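Porin (Pseudomonas aeruginosa, PDB 3T24) forms a beta-barrel channel across the outer membrane that probably admits small carboxylate-bearing solutes, as in other members of the OprD porin family. Local coordinates at residues 299-304 with 387-392; 328-333 with 356-361. One frame throughout, in Å; residues are numbered along the deposited sequence.

Contact 1: 299-304 with 387-392; sequences IQIGDF and YDENRL. With SO4 (sulfate ion), chain F.
Gln-300 sends CG away from its own backbone N (chi1 -174°) and stays extended, which carries its amide alongside strand 387-392; Glu-389, likewise extended through chi1 175°, reaches inward to meet it. Gln-300 NE2 donates to Glu-389 OE2 at 3.2 Å in a nearly straight bond (172°), on the anti side of the carboxylate and within the amide's own plane. The same oxygen is gripped side-on by Arg-391, with NE at 3.0 Å and NH2 at 2.9 Å from Glu-389 OE2, both coming from above the carboxylate plane. Three donors therefore converge on OE2, while OE1 pairs with Arg-26. Segment 299-304 belongs to a long loop between strands 270-280 and 310-319, folded inward against the wall of an OprD-type barrel, so this polar cluster ties an inserted loop to strand 386-399. The guanidinium of Arg-391 stands almost perpendicular to the Gln-300 amide and turns NH1 to a sulfate, 2.7 Å from its O2; Ser-130, Arg-131 and Arg-163 also bind that anion. Nearer the start of the strand, Ile-301 lays CG2 obliquely against the phenol end of Tyr-387, 3.5 Å from CZ, and its CD1 passes 3.9 Å from Tyr-387 CE2.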
loop_
_atom_site.group_PDB
_atom_site.type_symbol
_atom_site.label_atom_id
_atom_site.label_comp_id
_atom_site.label_asym_id
_atom_site.label_seq_id
_atom_site.Cartn_x
_atom_site.Cartn_y
_atom_site.Cartn_z
ATOM N N ILE A 299 7.368 6.025 -1.996
ATOM C CA ILE A 299 7.604 5.526 -3.355
ATOM C C ILE A 299 8.377 4.206 -3.344
ATOM O O ILE A 299 8.229 3.416 -2.413
ATOM C CB ILE A 299 8.289 6.590 -4.257
ATOM C CG1 ILE A 299 9.628 7.068 -3.657
ATOM C CG2 ILE A 299 7.333 7.754 -4.463
ATOM C CD1 ILE A 299 10.428 8.023 -4.577
ATOM N N GLN A 300 9.204 3.953 -4.355
ATOM C CA GLN A 300 9.712 2.592 -4.491
ATOM C C GLN A 300 10.634 2.195 -3.360
ATOM O O GLN A 300 10.486 1.120 -2.788
ATOM C CB GLN A 300 10.369 2.331 -5.851
ATOM C CG GLN A 300 10.782 0.864 -6.048
ATOM C CD GLN A 300 11.265 0.566 -7.475
ATOM O OE1 GLN A 300 10.847 1.219 -8.447
ATOM N NE2 GLN A 300 12.159 -0.416 -7.605
ATOM N N ILE A 301 11.590 3.051 -3.020
ATOM C CA ILE A 301 12.552 2.646 -1.999
ATOM C C ILE A 301 12.300 3.330 -0.672
ATOM O O ILE A 301 12.222 2.659 0.355
ATOM C CB ILE A 301 13.992 2.882 -2.428
ATOM C CG1 ILE A 301 14.330 2.066 -3.688
ATOM C CG2 ILE A 301 14.916 2.504 -1.300
ATOM C CD1 ILE A 301 15.749 2.367 -4.267
ATOM N N GLY A 302 12.140 4.653 -0.704
ATOM C CA GLY A 302 11.984 5.439 0.506
ATOM C C GLY A 302 10.564 5.904 0.790
ATOM O O GLY A 302 9.771 6.143 -0.123
ATOM N N ASP A 303 10.227 6.020 2.068
ATOM C CA ASP A 303 8.941 6.600 2.433
ATOM C C ASP A 303 9.039 8.074 2.876
ATOM O O ASP A 303 8.030 8.731 3.129
ATOM C CB ASP A 303 8.231 5.740 3.475
ATOM C CG ASP A 303 8.992 5.626 4.756
ATOM O OD1 ASP A 303 9.999 6.345 4.950
ATOM O OD2 ASP A 303 8.563 4.811 5.594
ATOM N N PHE A 304 10.267 8.584 2.952
ATOM C CA PHE A 304 10.512 9.975 3.309
ATOM C C PHE A 304 9.765 10.367 4.557
ATOM O O PHE A 304 9.263 11.481 4.680
ATOM C CB PHE A 304 10.186 10.886 2.126
ATOM C CG PHE A 304 11.067 10.625 0.959
ATOM C CD1 PHE A 304 12.220 11.349 0.784
ATOM C CD2 PHE A 304 10.787 9.583 0.086
ATOM C CE1 PHE A 304 13.068 11.082 -0.284
ATOM C CE2 PHE A 304 11.623 9.303 -0.955
ATOM C CZ PHE A 304 12.773 10.048 -1.147
ATOM N N TYR A 387 21.384 2.656 -2.512
ATOM C CA TYR A 387 21.285 1.595 -3.511
ATOM C C TYR A 387 20.372 1.868 -4.686
ATOM O O TYR A 387 19.502 2.725 -4.620
ATOM C CB TYR A 387 20.937 0.252 -2.878
ATOM C CG TYR A 387 19.688 0.240 -2.041
ATOM C CD1 TYR A 387 19.720 0.632 -0.707
ATOM C CD2 TYR A 387 18.483 -0.200 -2.565
ATOM C CE1 TYR A 387 18.586 0.589 0.079
ATOM C CE2 TYR A 387 17.331 -0.241 -1.779
ATOM C CZ TYR A 387 17.398 0.145 -0.460
ATOM O OH TYR A 387 16.271 0.117 0.324
ATOM N N ASP A 388 20.633 1.135 -5.767
ATOM C CA ASP A 388 19.752 1.022 -6.923
ATOM C C ASP A 388 19.012 -0.300 -6.846
ATOM O O ASP A 388 19.479 -1.259 -6.229
ATOM C CB ASP A 388 20.556 1.031 -8.228
ATOM C CG ASP A 388 21.510 2.219 -8.320
ATOM O OD1 ASP A 388 22.586 2.084 -8.955
ATOM O OD2 ASP A 388 21.176 3.282 -7.755
ATOM N N GLU A 389 17.877 -0.371 -7.523
ATOM C CA GLU A 389 17.043 -1.551 -7.437
ATOM C C GLU A 389 16.188 -1.654 -8.678
ATOM O O GLU A 389 15.652 -0.656 -9.150
ATOM C CB GLU A 389 16.183 -1.450 -6.175
ATOM C CG GLU A 389 15.166 -2.521 -5.960
ATOM C CD GLU A 389 14.325 -2.232 -4.716
ATOM O OE1 GLU A 389 14.838 -2.443 -3.598
ATOM O OE2 GLU A 389 13.167 -1.775 -4.851
ATOM N N ASN A 390 16.097 -2.863 -9.223
ATOM C CA ASN A 390 15.185 -3.163 -10.326
ATOM C C ASN A 390 14.234 -4.275 -9.913
ATOM O O ASN A 390 14.663 -5.294 -9.374
ATOM C CB ASN A 390 15.946 -3.606 -11.588
ATOM C CG ASN A 390 16.882 -2.535 -12.112
ATOM O OD1 ASN A 390 16.479 -1.649 -12.870
ATOM N ND2 ASN A 390 18.143 -2.609 -11.707
ATOM N N ARG A 391 12.949 -4.070 -10.164
ATOM C CA ARG A 391 11.949 -5.122 -10.015
ATOM C C ARG A 391 11.313 -5.441 -11.355
ATOM O O ARG A 391 10.857 -4.540 -12.065
ATOM C CB ARG A 391 10.825 -4.680 -9.096
ATOM C CG ARG A 391 11.271 -4.271 -7.743
ATOM C CD ARG A 391 10.145 -3.673 -6.971
ATOM N NE ARG A 391 10.672 -3.089 -5.758
ATOM C CZ ARG A 391 10.250 -3.394 -4.545
ATOM N NH1 ARG A 391 9.280 -4.285 -4.380
ATOM N NH2 ARG A 391 10.799 -2.798 -3.499
ATOM N N LEU A 392 11.257 -6.724 -11.683
ATOM C CA LEU A 392 10.409 -7.182 -12.782
ATOM C C LEU A 392 9.289 -8.059 -12.220
ATOM O O LEU A 392 9.543 -9.039 -11.514
ATOM C CB LEU A 392 11.230 -7.955 -13.807
ATOM C CG LEU A 392 10.581 -8.165 -15.194
ATOM C CD1 LEU A 392 10.622 -6.814 -15.934
ATOM C CD2 LEU A 392 11.366 -9.249 -15.967
HETATM S S SO4 F . 8.760 -3.142 -0.843
HETATM O O1 SO4 F . 8.007 -1.893 -0.923
HETATM O O2 SO4 F . 8.294 -4.091 -1.851
HETATM O O3 SO4 F . 10.181 -2.934 -1.089
HETATM O O4 SO4 F . 8.561 -3.690 0.500
#

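Contact 2: 328-333 with 356-361; sequences LTFMTR and MDIAYV. With SO4 (sulfate ion), chain I.
Asp-357 OD1 holds water 1 at 2.6 Å, the water donating, and that water makes a weak bond to Arg-333 NH2, a loose water link between carboxylate and guanidinium, whose charged atoms do not touch. Arg-333 has a direct partner in Asp-355, which takes its NE, and its NH1 donates to O1 of a sulfate at 3.0 Å; Arg-315 binds the same ion. Met-331 bends at chi2 and chi3 (-74° and -77°), bringing CE over the centre of one guanidinium face, 3.5 Å above the plane. That methyl also lies 3.6 Å from Asp-357 OD2, so it touches both charged groups, meeting them at about a right angle. Thr-329 and Ala-359 share this face, with Thr-329 OG1 beside the methyl of Ala-359.

The other face is largely apolar. Phe-330 and Met-356 cross at about a right angle, CE1 of the ring 3.8 Å from Met-356 CG, with the sulfur placed obliquely in a Met-aromatic contact. Ile-358 brings CG1 to the edge of the same ring, while Leu-328 CB lies at the edge of the Tyr-360 ring and in its plane, 3.7 Å from Tyr-360 CD1. Backbone bonds join Thr-329 with Ala-359 and Met-331 with Asp-357 in both directions, the shorter ones at 2.8 Å (Thr-329 N to Ala-359 O, Asp-357 N to Met-331 O). Strands 328-341 and 348-361 form an antiparallel beta hairpin of the porin barrel wall, one face mixed, with charges at the Asp-357 and Arg-333 end, the other mostly apolar, as expected between channel and lipid.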
loop_
_atom_site.group_PDB
_atom_site.type_symbol
_atom_site.label_atom_id
_atom_site.label_comp_id
_atom_site.label_asym_id
_atom_site.label_seq_id
_atom_site.Cartn_x
_atom_site.Cartn_y
_atom_site.Cartn_z
ATOM N N LEU A 328 0.353 0.030 -22.817
ATOM C CA LEU A 328 1.709 0.428 -22.459
ATOM C C LEU A 328 1.664 1.749 -21.702
ATOM O O LEU A 328 1.149 2.746 -22.211
ATOM C CB LEU A 328 2.565 0.598 -23.713
ATOM C CG LEU A 328 3.949 1.222 -23.504
ATOM C CD1 LEU A 328 4.849 0.311 -22.670
ATOM C CD2 LEU A 328 4.615 1.591 -24.831
ATOM N N THR A 329 2.203 1.754 -20.490
ATOM C CA THR A 329 2.231 2.966 -19.680
ATOM C C THR A 329 3.638 3.303 -19.196
ATOM O O THR A 329 4.456 2.416 -18.954
ATOM C CB THR A 329 1.281 2.873 -18.454
ATOM O OG1 THR A 329 1.616 1.730 -17.650
ATOM C CG2 THR A 329 -0.161 2.775 -18.901
ATOM N N PHE A 330 3.909 4.596 -19.065
ATOM C CA PHE A 330 5.181 5.067 -18.558
ATOM C C PHE A 330 4.904 5.891 -17.332
ATOM O O PHE A 330 3.854 6.523 -17.218
ATOM C CB PHE A 330 5.898 5.927 -19.595
ATOM C CG PHE A 330 7.184 6.537 -19.094
ATOM C CD1 PHE A 330 8.349 5.788 -19.046
ATOM C CD2 PHE A 330 7.228 7.860 -18.686
ATOM C CE1 PHE A 330 9.536 6.345 -18.588
ATOM C CE2 PHE A 330 8.408 8.424 -18.233
ATOM C CZ PHE A 330 9.563 7.663 -18.181
ATOM N N MET A 331 5.843 5.877 -16.401
ATOM C CA MET A 331 5.754 6.741 -15.244
ATOM C C MET A 331 7.162 7.035 -14.770
ATOM O O MET A 331 8.028 6.167 -14.809
ATOM C CB MET A 331 4.916 6.094 -14.126
ATOM C CG MET A 331 4.714 7.000 -12.901
ATOM S SD MET A 331 6.171 7.188 -11.825
ATOM C CE MET A 331 6.139 5.632 -10.943
ATOM N N THR A 332 7.400 8.272 -14.355
ATOM C CA THR A 332 8.643 8.601 -13.677
ATOM C C THR A 332 8.372 9.625 -12.591
ATOM O O THR A 332 7.485 10.467 -12.720
ATOM C CB THR A 332 9.744 9.106 -14.638
ATOM O OG1 THR A 332 10.981 9.196 -13.922
ATOM C CG2 THR A 332 9.400 10.476 -15.216
ATOM N N ARG A 333 9.123 9.530 -11.505
ATOM C CA ARG A 333 8.970 10.474 -10.417
ATOM C C ARG A 333 10.285 10.734 -9.701
ATOM O O ARG A 333 11.206 9.908 -9.701
ATOM C CB ARG A 333 7.922 9.986 -9.414
ATOM C CG ARG A 333 8.283 8.676 -8.767
ATOM C CD ARG A 333 7.118 8.054 -8.032
ATOM N NE ARG A 333 7.407 6.664 -7.677
ATOM C CZ ARG A 333 6.471 5.793 -7.321
ATOM N NH1 ARG A 333 5.205 6.178 -7.272
ATOM N NH2 ARG A 333 6.791 4.545 -7.016
ATOM N N MET A 356 11.497 5.029 -12.126
ATOM C CA MET A 356 11.043 4.904 -13.500
ATOM C C MET A 356 10.261 3.571 -13.660
ATOM O O MET A 356 10.805 2.494 -13.434
ATOM C CB MET A 356 12.254 4.993 -14.435
ATOM C CG MET A 356 11.935 5.245 -15.900
ATOM S SD MET A 356 11.874 3.748 -16.913
ATOM C CE MET A 356 13.607 3.302 -17.002
ATOM N N ASP A 357 8.981 3.653 -14.009
ATOM C CA ASP A 357 8.159 2.459 -14.232
ATOM C C ASP A 357 7.719 2.319 -15.668
ATOM O O ASP A 357 7.223 3.263 -16.268
ATOM C CB ASP A 357 6.922 2.470 -13.336
ATOM C CG ASP A 357 7.271 2.316 -11.867
ATOM O OD1 ASP A 357 8.468 2.425 -11.528
ATOM O OD2 ASP A 357 6.350 2.084 -11.053
ATOM N N ILE A 358 7.905 1.128 -16.217
ATOM C CA ILE A 358 7.370 0.805 -17.529
ATOM C C ILE A 358 6.523 -0.449 -17.429
ATOM O O ILE A 358 6.977 -1.471 -16.932
ATOM C CB ILE A 358 8.482 0.623 -18.576
ATOM C CG1 ILE A 358 9.332 1.894 -18.652
ATOM C CG2 ILE A 358 7.879 0.322 -19.929
ATOM C CD1 ILE A 358 10.358 1.917 -19.794
ATOM N N ALA A 359 5.283 -0.364 -17.888
ATOM C CA ALA A 359 4.341 -1.470 -17.757
ATOM C C ALA A 359 3.582 -1.739 -19.055
ATOM O O ALA A 359 3.107 -0.815 -19.713
ATOM C CB ALA A 359 3.360 -1.199 -16.627
ATOM N N TYR A 360 3.472 -3.013 -19.407
ATOM C CA TYR A 360 2.737 -3.423 -20.595
ATOM C C TYR A 360 1.748 -4.548 -20.281
ATOM O O TYR A 360 2.058 -5.496 -19.543
ATOM C CB TYR A 360 3.693 -3.849 -21.713
ATOM C CG TYR A 360 2.985 -4.160 -23.015
ATOM C CD1 TYR A 360 2.433 -3.143 -23.779
ATOM C CD2 TYR A 360 2.861 -5.467 -23.474
ATOM C CE1 TYR A 360 1.779 -3.409 -24.967
ATOM C CE2 TYR A 360 2.204 -5.748 -24.668
ATOM C CZ TYR A 360 1.669 -4.711 -25.413
ATOM O OH TYR A 360 1.014 -4.967 -26.597
ATOM N N VAL A 361 0.549 -4.421 -20.836
ATOM C CA VAL A 361 -0.466 -5.459 -20.735
ATOM C C VAL A 361 -0.889 -5.866 -22.131
ATOM O O VAL A 361 -1.339 -5.028 -22.915
ATOM C CB VAL A 361 -1.689 -4.972 -19.952
ATOM C CG1 VAL A 361 -2.785 -6.037 -19.966
ATOM C CG2 VAL A 361 -1.292 -4.641 -18.531
HETATM S S SO4 I . 2.409 3.429 -8.554
HETATM O O1 SO4 I . 3.526 3.709 -7.654
HETATM O O2 SO4 I . 2.896 3.255 -9.920
HETATM O O3 SO4 I . 1.764 2.187 -8.128
HETATM O O4 SO4 I . 1.451 4.533 -8.521
HETATM O O HOH W 1 8.572 2.727 -8.912
#

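Contact 2 is nested in the chain between the two segments of contact 1, and their centres lie about 15 Å apart. They meet where the loop 299-304 rests on the hairpin: Ile-299 CG2 packs 3.4 Å from Arg-333 NE, and Gln-300 N comes to 3.6 Å from Arg-333 NH2. Asp-355, the salt-bridge partner of Arg-333, also accepts from the backbone N of Gln-300. The loop thus spans from strand 328-341 across 348-361 and 371-381 to strand 386-399. Each contact contributes an arginine to a sulfate of its own (Arg-391 in contact 1, Arg-333 in contact 2), both probably from the crystallisation liquor; such arginine-bound anions are consistent with a channel that passes carboxylates.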